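Local coordinates for protein putative secreted endoglycosylceramidase (Rhodococcus hoagii, PDB 6JYZ) that is an endogalactosylceramidase of glycoside hydrolase family 5, which probably hydrolyses the O-glycosidic bond joining a galactose-based sugar chain to ceramide, at residues V82-A87 / T120-H125; A213-D218 / L259-P264. All coordinates share one frame; numbering follows the deposited sequence.

In the fold
Interactions 1 and 2 are neighbouring strand pairs of one barrel, their centres about 9 Å apart. Strand 119-124 of interaction 1 neighbours strand 214-218 of interaction 2, joined by probable hydrogen bonds from Val215 N to Thr120 O and from Asp218 N to Leu122 O, both 2.8 Å. Inside the barrel Val121 CG1 packs 3.6 Å from Ile261 CD1. Toward the C-terminal ends of the strands the extended side chain of Arg83 brings its guanidinium into salt bridges with Asp218 and Glu263 of interaction 2. Glycoside hydrolases of family 5 carry their active site at this end, so the shared charge network probably lies beneath or beside it.

Interaction 1 (V82-A87 / T120-H125); sequences VRLNIA and TVLDMH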
ATOM      1  N   VAL A  82       3.002   4.626   6.069  1.00  9.15           N
ATOM      2  CA  VAL A  82       3.467   3.283   5.725  1.00  9.76           C
ATOM      3  C   VAL A  82       2.236   2.424   5.412  1.00  9.01           C
ATOM      4  O   VAL A  82       1.208   2.534   6.078  1.00  9.54           O
ATOM      5  CB  VAL A  82       4.246   2.660   6.887  1.00 10.55           C
ATOM      6  CG1 VAL A  82       3.468   2.646   8.164  1.00 14.11           C
ATOM      7  CG2 VAL A  82       4.655   1.237   6.602  1.00 13.93           C
ATOM      8  N   ARG A  83       2.348   1.640   4.354  1.00  9.30           N
ATOM      9  CA  ARG A  83       1.366   0.583   4.083  1.00  8.37           C
ATOM     10  C   ARG A  83       1.971  -0.693   4.668  1.00  8.55           C
ATOM     11  O   ARG A  83       2.915  -1.256   4.144  1.00  8.98           O
ATOM     12  CB  ARG A  83       1.054   0.514   2.584  1.00  8.60           C
ATOM     13  CG  ARG A  83      -0.044  -0.539   2.298  1.00  8.74           C
ATOM     14  CD  ARG A  83      -0.519  -0.371   0.864  1.00  9.21           C
ATOM     15  NE  ARG A  83      -1.497  -1.376   0.444  1.00  8.78           N
ATOM     16  CZ  ARG A  83      -1.265  -2.364  -0.421  1.00  8.50           C
ATOM     17  NH1 ARG A  83      -0.043  -2.702  -0.826  1.00  8.99           N
ATOM     18  NH2 ARG A  83      -2.349  -3.028  -0.883  1.00  9.17           N
ATOM     19  N   LEU A  84       1.412  -1.070   5.827  1.00  8.81           N
ATOM     20  CA  LEU A  84       1.951  -2.186   6.604  1.00  9.20           C
ATOM     21  C   LEU A  84       1.280  -3.477   6.129  1.00  8.56           C
ATOM     22  O   LEU A  84       0.062  -3.643   6.313  1.00  9.50           O
ATOM     23  CB  LEU A  84       1.701  -1.885   8.088  1.00 10.22           C
ATOM     24  CG  LEU A  84       2.419  -2.853   9.023  1.00 10.40           C
ATOM     25  CD1 LEU A  84       3.938  -2.620   9.049  1.00 11.67           C
ATOM     26  CD2 LEU A  84       1.848  -2.678  10.413  1.00 13.07           C
ATOM     27  N   ASN A  85       2.061  -4.310   5.464  1.00  8.35           N
ATOM     28  CA  ASN A  85       1.489  -5.511   4.832  1.00  9.00           C
ATOM     29  C   ASN A  85       1.394  -6.609   5.892  1.00  9.26           C
ATOM     30  O   ASN A  85       2.434  -7.194   6.255  1.00 10.62           O
ATOM     31  CB  ASN A  85       2.407  -5.941   3.680  1.00  9.37           C
ATOM     32  CG  ASN A  85       2.891  -4.826   2.768  1.00 10.18           C
ATOM     33  OD1 ASN A  85       4.115  -4.743   2.538  1.00 12.30           O
ATOM     34  ND2 ASN A  85       2.003  -4.013   2.212  1.00 10.16           N
ATOM     35  N   ILE A  86       0.184  -6.894   6.309  1.00  8.82           N
ATOM     36  CA  ILE A  86      -0.059  -7.893   7.357  1.00  9.31           C
ATOM     37  C   ILE A  86      -0.798  -9.087   6.775  1.00  9.42           C
ATOM     38  O   ILE A  86      -1.296  -9.041   5.641  1.00 10.22           O
ATOM     39  CB  ILE A  86      -0.820  -7.293   8.534  1.00  9.97           C
ATOM     40  CG1 ILE A  86      -2.219  -6.839   8.150  1.00 11.60           C
ATOM     41  CG2 ILE A  86      -0.020  -6.126   9.179  1.00 11.72           C
ATOM     42  CD1 ILE A  86      -3.114  -6.416   9.325  1.00 13.34           C
ATOM     43  N   ALA A  87      -0.846 -10.199   7.518  1.00 10.07           N
ATOM     44  CA  ALA A  87      -1.327 -11.476   6.967  1.00  9.93           C
ATOM     45  C   ALA A  87      -2.482 -12.032   7.759  1.00  9.79           C
ATOM     46  O   ALA A  87      -2.366 -12.282   8.989  1.00  9.66           O
ATOM     47  CB  ALA A  87      -0.185 -12.481   6.979  1.00 11.97           C
ATOM     48  N   THR A 120      -0.162   4.872   9.672  1.00  9.78           N
ATOM     49  CA  THR A 120      -0.170   3.504   9.185  1.00  9.35           C
ATOM     50  C   THR A 120      -1.469   3.140   8.500  1.00  9.22           C
ATOM     51  O   THR A 120      -2.560   3.314   9.067  1.00 10.02           O
ATOM     52  CB  THR A 120       0.040   2.546  10.346  1.00 10.21           C
ATOM     53  OG1 THR A 120       1.324   2.781  10.927  1.00 11.56           O
ATOM     54  CG2 THR A 120       0.041   1.088   9.898  1.00 11.78           C
ATOM     55  N   VAL A 121      -1.354   2.593   7.280  1.00  9.10           N
ATOM     56  CA  VAL A 121      -2.441   1.888   6.630  1.00  9.38           C
ATOM     57  C   VAL A 121      -2.253   0.413   6.937  1.00  9.30           C
ATOM     58  O   VAL A 121      -1.187  -0.159   6.649  1.00  9.95           O
ATOM     59  CB  VAL A 121      -2.430   2.141   5.113  1.00  9.61           C
ATOM     60  CG1 VAL A 121      -3.396   1.184   4.408  1.00 10.93           C
ATOM     61  CG2 VAL A 121      -2.730   3.577   4.784  1.00 11.00           C
ATOM     62  N   LEU A 122      -3.274  -0.216   7.529  1.00  9.20           N
ATOM     63  CA  LEU A 122      -3.231  -1.663   7.757  1.00  9.49           C
ATOM     64  C   LEU A 122      -3.733  -2.368   6.497  1.00  9.04           C
ATOM     65  O   LEU A 122      -4.902  -2.229   6.160  1.00  9.54           O
ATOM     66  CB  LEU A 122      -4.123  -2.028   8.955  1.00 10.84           C
ATOM     67  CG  LEU A 122      -3.666  -1.399  10.291  1.00 12.16           C
ATOM     68  CD1 LEU A 122      -4.702  -1.738  11.337  1.00 15.16           C
ATOM     69  CD2 LEU A 122      -2.310  -1.942  10.677  1.00 13.65           C
ATOM     70  N   ASP A 123      -2.842  -3.110   5.853  1.00  9.41           N
ATOM     71  CA  ASP A 123      -3.179  -3.765   4.592  1.00  8.91           C
ATOM     72  C   ASP A 123      -3.237  -5.277   4.777  1.00  8.87           C
ATOM     73  O   ASP A 123      -2.218  -5.883   5.074  1.00  9.16           O
ATOM     74  CB  ASP A 123      -2.107  -3.375   3.556  1.00  9.45           C
ATOM     75  CG  ASP A 123      -1.968  -4.322   2.394  1.00 10.68           C
ATOM     76  OD1 ASP A 123      -2.938  -4.932   1.945  1.00 11.58           O
ATOM     77  OD2 ASP A 123      -0.791  -4.493   1.955  1.00 11.05           O
ATOM     78  N   MET A 124      -4.433  -5.827   4.576  1.00  8.83           N
ATOM     79  CA  MET A 124      -4.592  -7.283   4.637  1.00  8.37           C
ATOM     80  C   MET A 124      -4.027  -7.825   3.336  1.00  8.79           C
ATOM     81  O   MET A 124      -4.728  -7.842   2.303  1.00  9.29           O
ATOM     82  CB  MET A 124      -6.072  -7.604   4.818  1.00  9.14           C
ATOM     83  CG  MET A 124      -6.338  -9.061   5.201  1.00 10.75           C
ATOM     84  SD  MET A 124      -5.787  -9.480   6.911  1.00 10.87           S
ATOM     85  CE  MET A 124      -6.944  -8.530   7.885  1.00 12.17           C
ATOM     86  N   HIS A 125      -2.763  -8.188   3.357  1.00  8.74           N
ATOM     87  CA  HIS A 125      -2.011  -8.412   2.137  1.00  8.63           C
ATOM     88  C   HIS A 125      -2.093  -9.859   1.723  1.00  9.59           C
ATOM     89  O   HIS A 125      -2.160 -10.796   2.522  1.00 10.67           O
ATOM     90  CB  HIS A 125      -0.542  -8.022   2.346  1.00  9.84           C
ATOM     91  CG  HIS A 125       0.151  -7.633   1.060  1.00  9.08           C
ATOM     92  ND1 HIS A 125       0.952  -8.411   0.244  1.00 13.04           N
ATOM     93  CD2 HIS A 125       0.008  -6.411   0.484  1.00  7.55           C
ATOM     94  CE1 HIS A 125       1.282  -7.582  -0.814  1.00  8.54           C
ATOM     95  NE2 HIS A 125       0.726  -6.419  -0.663  1.00 12.50           N
TER
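Arg83 and Asp123 meet in the model as stacked flat groups, their guanidinium and carboxylate planes 10° apart. Asp123 OD2, whose place, and with it the stack, is less sure, lies over the guanidinium centre, 3.2 Å from Arg83 CZ; the salt bridge is one of charge alone, no N-H pointing at the oxygen. Asn85 ND2 appears to donate to the same OD2, while Asn85 CG rests over one face of the His125 ring. At that ring's edge comes Arg83 NH1, 3.8 Å from His125 NE2. Because Arg83 CG is anti to the backbone N (chi1 -177°) and the chain runs extended to NE, the N-H groups go instead to hydrogen bonds with Asn46 and Asn221 and salt bridges with Asp218, Glu263 and Glu329. A leucine in its place would probably leave Asp123, Asp218 and Glu263 crowded without their shared positive mate. Five backbone hydrogen bonds hold the parallel pair beneath, from Val121 N to Val82 O up to His125 N to Ile86 O. As in a (beta/alpha)8 barrel, the face with Arg83, Asn85, Val121 and Asp123 looks inward, whereas Leu84, Ile86 and Leu122 pack outward on helices 100-115 and 193-206, with strands 38-47 and 214-218 flanking the pair.

Interaction 2 (A213-D218 / L259-P264); sequences AVVGYD and LVIFEP
Asp218 and Glu263 are brought together by two different first torsions: CG of Asp218 stands anti to its backbone N (chi1 -172°), while CG of Glu263 stands anti to its carbonyl carbon (chi1 -64°) and the rest of that chain is extended. The glutamate thus reaches back to the neighbouring strand, and Glu263 OE2 comes to 2.5 Å from Asp218 OD1, the carboxylate planes turned 63° apart. Arg83 probably eases the closeness of the two acids, with NE bridging to Asp218 OD2 and NH2 to Glu263 OE2. The second glutamate oxygen, OE1, accepts the backbone N-H of Glu222, which, with the bridge to OE2, probably limits the rotation of the group. Just below, Ile261 CG2 touches Asp218 CG at 3.6 Å, an apolar support for the carboxylate.

The backbones are drawn together by three hydrogen bonds: Leu259 N to Val215 O (3.0 Å), Tyr217 N to Leu259 O (2.9 Å) and Ile261 N to Tyr217 O (2.8 Å). At Gly216 there is no side chain to obstruct, and its CA lies 3.0 Å from Leu259 O in a CA-H...O contact; a CB here would run into that oxygen. Beside it Val215 CG1 packs on Leu259 CD1 at 3.8 Å. On the other face the edge of the Tyr217 ring meets Val260 CG2, and its hydroxyl is hydrogen-bonded to Glu252.

Helix 230-251 links the two strands and covers Tyr217 and Val260, so the pair forms a parallel beta-alpha-beta crossover, the repeating element of the (beta/alpha)8 barrel of glycoside hydrolase family 5, with Asp218 and Glu263 facing the barrel interior.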
ATOM      1  N   ALA A 213      -3.262   7.376  14.646  1.00 10.94           N
ATOM      2  CA  ALA A 213      -2.170   7.119  13.721  1.00 10.94           C
ATOM      3  C   ALA A 213      -2.559   6.094  12.698  1.00 11.05           C
ATOM      4  O   ALA A 213      -1.819   5.939  11.727  1.00 11.69           O
ATOM      5  CB  ALA A 213      -1.001   6.648  14.523  1.00 12.52           C
ATOM      6  N   VAL A 214      -3.599   5.296  12.909  1.00 10.96           N
ATOM      7  CA  VAL A 214      -4.035   4.343  11.902  1.00 10.88           C
ATOM      8  C   VAL A 214      -4.939   5.115  10.948  1.00 11.43           C
ATOM      9  O   VAL A 214      -5.990   5.627  11.319  1.00 12.79           O
ATOM     10  CB  VAL A 214      -4.732   3.142  12.537  1.00 10.85           C
ATOM     11  CG1 VAL A 214      -5.469   2.277  11.475  1.00 12.80           C
ATOM     12  CG2 VAL A 214      -3.723   2.299  13.310  1.00 12.88           C
ATOM     13  N   VAL A 215      -4.485   5.227   9.696  1.00 11.40           N
ATOM     14  CA  VAL A 215      -5.304   5.863   8.671  1.00 11.24           C
ATOM     15  C   VAL A 215      -6.623   5.115   8.501  1.00 10.62           C
ATOM     16  O   VAL A 215      -7.683   5.669   8.440  1.00 10.15           O
ATOM     17  CB  VAL A 215      -4.541   5.786   7.324  1.00 11.10           C
ATOM     18  CG1 VAL A 215      -5.398   6.441   6.198  1.00 13.31           C
ATOM     19  CG2 VAL A 215      -3.160   6.433   7.417  1.00 13.03           C
ATOM     20  N   GLY A 216      -6.464   3.784   8.433  1.00 11.40           N
ATOM     21  CA  GLY A 216      -7.570   2.910   8.127  1.00 12.29           C
ATOM     22  C   GLY A 216      -7.052   1.627   7.510  1.00 10.17           C
ATOM     23  O   GLY A 216      -5.908   1.221   7.743  1.00 10.53           O
ATOM     24  N   TYR A 217      -7.985   1.024   6.752  1.00  9.86           N
ATOM     25  CA  TYR A 217      -7.910  -0.416   6.534  1.00 10.08           C
ATOM     26  C   TYR A 217      -7.973  -0.669   5.031  1.00  8.88           C
ATOM     27  O   TYR A 217      -9.002  -0.318   4.416  1.00  9.99           O
ATOM     28  CB  TYR A 217      -9.136  -1.092   7.165  1.00 10.90           C
ATOM     29  CG  TYR A 217      -9.495  -0.555   8.527  1.00 12.97           C
ATOM     30  CD1 TYR A 217      -8.683  -0.738   9.605  1.00 13.30           C
ATOM     31  CD2 TYR A 217     -10.672   0.159   8.646  1.00 14.05           C
ATOM     32  CE1 TYR A 217      -9.069  -0.193  10.889  1.00 14.00           C
ATOM     33  CE2 TYR A 217     -11.078   0.694   9.850  1.00 15.68           C
ATOM     34  CZ  TYR A 217     -10.272   0.460  10.949  1.00 12.14           C
ATOM     35  OH  TYR A 217     -10.699   0.991  12.165  1.00 17.78           O
ATOM     36  N   ASP A 218      -6.938  -1.259   4.458  1.00  8.70           N
ATOM     37  CA  ASP A 218      -6.931  -1.678   3.048  1.00  8.80           C
ATOM     38  C   ASP A 218      -7.440  -3.121   3.080  1.00  8.57           C
ATOM     39  O   ASP A 218      -6.731  -4.055   3.483  1.00  9.19           O
ATOM     40  CB  ASP A 218      -5.515  -1.478   2.472  1.00  9.28           C
ATOM     41  CG  ASP A 218      -5.398  -1.682   0.970  1.00  9.11           C
ATOM     42  OD1 ASP A 218      -6.326  -2.238   0.312  1.00 10.11           O
ATOM     43  OD2 ASP A 218      -4.328  -1.316   0.475  1.00  9.74           O
ATOM     44  N   LEU A 259     -10.609   5.381   7.893  1.00 10.46           N
ATOM     45  CA  LEU A 259     -10.828   5.278   6.426  1.00 10.28           C
ATOM     46  C   LEU A 259     -10.840   3.831   5.969  1.00 10.50           C
ATOM     47  O   LEU A 259     -10.181   2.975   6.565  1.00 11.35           O
ATOM     48  CB  LEU A 259      -9.685   6.004   5.701  1.00 11.95           C
ATOM     49  CG  LEU A 259      -9.590   7.493   5.885  1.00 14.70           C
ATOM     50  CD1 LEU A 259      -8.580   8.205   5.011  1.00 13.55           C
ATOM     51  CD2 LEU A 259     -10.683   8.262   6.528  1.00 16.94           C
ATOM     52  N   VAL A 260     -11.602   3.623   4.907  1.00 10.11           N
ATOM     53  CA  VAL A 260     -11.675   2.287   4.292  1.00 11.26           C
ATOM     54  C   VAL A 260     -11.019   2.411   2.936  1.00 10.12           C
ATOM     55  O   VAL A 260     -11.565   3.111   2.068  1.00 11.90           O
ATOM     56  CB  VAL A 260     -13.111   1.816   4.214  1.00 11.97           C
ATOM     57  CG1 VAL A 260     -13.116   0.594   3.284  1.00 13.26           C
ATOM     58  CG2 VAL A 260     -13.554   1.410   5.636  1.00 14.25           C
ATOM     59  N   ILE A 261      -9.898   1.730   2.748  1.00  9.22           N
ATOM     60  CA  ILE A 261      -9.155   1.801   1.500  1.00  9.00           C
ATOM     61  C   ILE A 261      -9.529   0.526   0.745  1.00  9.08           C
ATOM     62  O   ILE A 261      -9.386  -0.594   1.254  1.00  9.79           O
ATOM     63  CB  ILE A 261      -7.666   1.860   1.849  1.00  9.38           C
ATOM     64  CG1 ILE A 261      -7.400   3.241   2.487  1.00 12.25           C
ATOM     65  CG2 ILE A 261      -6.792   1.660   0.628  1.00 11.36           C
ATOM     66  CD1 ILE A 261      -6.051   3.315   3.233  1.00 15.87           C
ATOM     67  N   PHE A 262     -10.073   0.699  -0.462  1.00  8.63           N
ATOM     68  CA  PHE A 262     -10.566  -0.455  -1.220  1.00  8.22           C
ATOM     69  C   PHE A 262      -9.966  -0.409  -2.614  1.00  8.44           C
ATOM     70  O   PHE A 262      -9.657   0.655  -3.161  1.00  8.76           O
ATOM     71  CB  PHE A 262     -12.092  -0.490  -1.282  1.00  9.36           C
ATOM     72  CG  PHE A 262     -12.676   0.552  -2.188  1.00  9.02           C
ATOM     73  CD1 PHE A 262     -12.898   1.866  -1.778  1.00  9.60           C
ATOM     74  CD2 PHE A 262     -13.037   0.231  -3.511  1.00  9.63           C
ATOM     75  CE1 PHE A 262     -13.384   2.806  -2.676  1.00  9.66           C
ATOM     76  CE2 PHE A 262     -13.530   1.174  -4.375  1.00  9.65           C
ATOM     77  CZ  PHE A 262     -13.712   2.478  -3.966  1.00  9.30           C
ATOM     78  N   GLU A 263      -9.826  -1.629  -3.181  1.00  8.64           N
ATOM     79  CA  GLU A 263      -9.062  -1.786  -4.417  1.00  9.02           C
ATOM     80  C   GLU A 263      -9.942  -2.326  -5.530  1.00  9.44           C
ATOM     81  O   GLU A 263     -10.856  -3.140  -5.282  1.00  9.24           O
ATOM     82  CB  GLU A 263      -7.887  -2.734  -4.195  1.00  8.69           C
ATOM     83  CG  GLU A 263      -6.894  -2.141  -3.166  1.00  8.79           C
ATOM     84  CD  GLU A 263      -5.736  -3.061  -2.983  1.00  9.79           C
ATOM     85  OE1 GLU A 263      -5.247  -3.674  -3.929  1.00  9.68           O
ATOM     86  OE2 GLU A 263      -5.265  -3.212  -1.787  1.00 10.02           O
ATOM     87  N   PRO A 264      -9.625  -2.083  -6.794  1.00  9.08           N
ATOM     88  CA  PRO A 264     -10.179  -2.912  -7.877  1.00  8.65           C
ATOM     89  C   PRO A 264      -9.463  -4.260  -7.809  1.00  9.03           C
ATOM     90  O   PRO A 264      -8.547  -4.498  -7.010  1.00  9.35           O
ATOM     91  CB  PRO A 264      -9.694  -2.103  -9.111  1.00  9.84           C
ATOM     92  CG  PRO A 264      -8.325  -1.607  -8.707  1.00  9.52           C
ATOM     93  CD  PRO A 264      -8.503  -1.220  -7.231  1.00  9.96           C
TER